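Local coordinates for APL1 (Anopheles gambiae, PDB 3O6N), which probably pairs with the leucine-rich repeat protein LRIM1 in a heterodimeric complex that regulates complement-like immunity in the mosquito, at residues 87-90 with 91-94. Sequence-based numbering, arbitrary orientation.
Sequences YAFA and YAHT
Phe89 and Ala92 meet on the inward side of two successive tight turns: the methyl CB of Ala92 lies at the edge of the Phe89 ring, near its plane, 3.8 Å from CD1. The same methyl is 3.5 Å from the carbonyl O of Phe89, so it rests against both side chain and backbone of that residue. With chi1 at -67°, CG of Phe89 swings to the N side of the residue, opposite the carbonyl carbon, and the CD1 edge of the ring comes to lie against the Ala92 methyl. Tyr91 projects outward, its CD2 3.9 Å from Ala90 CB. His93 brings NE2 to within 3.4 Å of Ala90 O, but the angle is too poor for a hydrogen bond. Closure of the second turn, type I from Phe89 to Ala92, is slack: Ala92 N reaches Phe89 O over 3.5 Å with an N-H...O angle of 139°, a weak bond. The preceding type I turn, Tyr87 to Ala90, is tighter, with Ala90 N donating to Tyr87 O at 3.1 Å. A water ties the two turns together by donating to Ala88 O and accepting from Tyr91 N, at 3.0 Å from the latter; it lies at the edge of the Tyr91 ring, in plane. The turns lie in the loop between strands 83-84 and 97-99, part of the irregular return path of a leucine-rich repeat solenoid, whose parallel strands line another side of the coil. Buried Phe89 and Ala92 face the interior, both touching Leu65 of helix 63-67 in the preceding part of the coil, while Met100 and Val112 also pack on Phe89. Arg69 makes a cation-pi contact with the Tyr91 ring, and the carbonyl O of Ala90 accepts a hydrogen bond from Asn115 ND2.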
loop_
_atom_site.group_PDB
_atom_site.type_symbol
_atom_site.label_atom_id
_atom_site.label_comp_id
_atom_site.label_asym_id
_atom_site.label_seq_id
_atom_site.Cartn_x
_atom_site.Cartn_y
_atom_site.Cartn_z
ATOM N N TYR A 87 33.440 -0.036 -6.215
ATOM C CA TYR A 87 33.882 1.070 -5.371
ATOM C C TYR A 87 33.235 2.406 -5.724
ATOM O O TYR A 87 33.729 3.464 -5.335
ATOM C CB TYR A 87 35.409 1.165 -5.390
ATOM C CG TYR A 87 36.046 -0.140 -4.985
ATOM C CD1 TYR A 87 35.971 -0.587 -3.673
ATOM C CD2 TYR A 87 36.691 -0.942 -5.917
ATOM C CE1 TYR A 87 36.535 -1.788 -3.292
ATOM C CE2 TYR A 87 37.261 -2.146 -5.546
ATOM C CZ TYR A 87 37.180 -2.564 -4.231
ATOM O OH TYR A 87 37.743 -3.760 -3.852
ATOM N N ALA A 88 32.114 2.347 -6.438
ATOM C CA ALA A 88 31.410 3.552 -6.863
ATOM C C ALA A 88 31.113 4.500 -5.702
ATOM O O ALA A 88 31.176 5.719 -5.860
ATOM C CB ALA A 88 30.118 3.189 -7.596
ATOM N N PHE A 89 30.793 3.942 -4.538
ATOM C CA PHE A 89 30.433 4.762 -3.383
ATOM C C PHE A 89 31.503 4.797 -2.291
ATOM O O PHE A 89 31.193 4.975 -1.111
ATOM C CB PHE A 89 29.084 4.314 -2.809
ATOM C CG PHE A 89 27.922 4.574 -3.729
ATOM C CD1 PHE A 89 27.206 5.757 -3.643
ATOM C CD2 PHE A 89 27.552 3.641 -4.683
ATOM C CE1 PHE A 89 26.137 6.005 -4.491
ATOM C CE2 PHE A 89 26.482 3.879 -5.535
ATOM C CZ PHE A 89 25.775 5.063 -5.436
ATOM N N ALA A 90 32.760 4.648 -2.694
ATOM C CA ALA A 90 33.878 4.693 -1.754
ATOM C C ALA A 90 34.017 6.064 -1.087
ATOM O O ALA A 90 34.256 6.155 0.117
ATOM C CB ALA A 90 35.177 4.306 -2.455
ATOM N N TYR A 91 33.859 7.126 -1.875
ATOM C CA TYR A 91 33.962 8.491 -1.361
ATOM C C TYR A 91 32.595 9.164 -1.255
ATOM O O TYR A 91 32.449 10.338 -1.592
ATOM C CB TYR A 91 34.866 9.335 -2.265
ATOM C CG TYR A 91 36.317 8.908 -2.279
ATOM C CD1 TYR A 91 37.262 9.567 -1.501
ATOM C CD2 TYR A 91 36.744 7.850 -3.071
ATOM C CE1 TYR A 91 38.590 9.182 -1.512
ATOM C CE2 TYR A 91 38.069 7.458 -3.087
ATOM C CZ TYR A 91 38.988 8.128 -2.307
ATOM O OH TYR A 91 40.309 7.742 -2.319
ATOM N N ALA A 92 31.597 8.427 -0.781
ATOM C CA ALA A 92 30.235 8.947 -0.737
ATOM C C ALA A 92 29.820 9.369 0.669
ATOM O O ALA A 92 28.631 9.466 0.966
ATOM C CB ALA A 92 29.263 7.914 -1.290
ATOM N N HIS A 93 30.807 9.635 1.520
ATOM C CA HIS A 93 30.578 9.901 2.943
ATOM C C HIS A 93 29.581 11.022 3.253
ATOM O O HIS A 93 29.004 11.058 4.337
ATOM C CB HIS A 93 31.907 10.189 3.650
ATOM C CG HIS A 93 32.886 9.058 3.581
ATOM N ND1 HIS A 93 32.753 7.912 4.333
ATOM C CD2 HIS A 93 34.015 8.900 2.850
ATOM C CE1 HIS A 93 33.757 7.094 4.069
ATOM N NE2 HIS A 93 34.537 7.670 3.172
ATOM N N THR A 94 29.384 11.935 2.310
ATOM C CA THR A 94 28.515 13.084 2.550
ATOM C C THR A 94 27.084 12.890 2.033
ATOM O O THR A 94 26.211 13.717 2.298
ATOM C CB THR A 94 29.095 14.370 1.929
ATOM O OG1 THR A 94 29.247 14.193 0.516
ATOM C CG2 THR A 94 30.450 14.708 2.550
HETATM O O HOH W 1 33.605 6.996 -4.835
#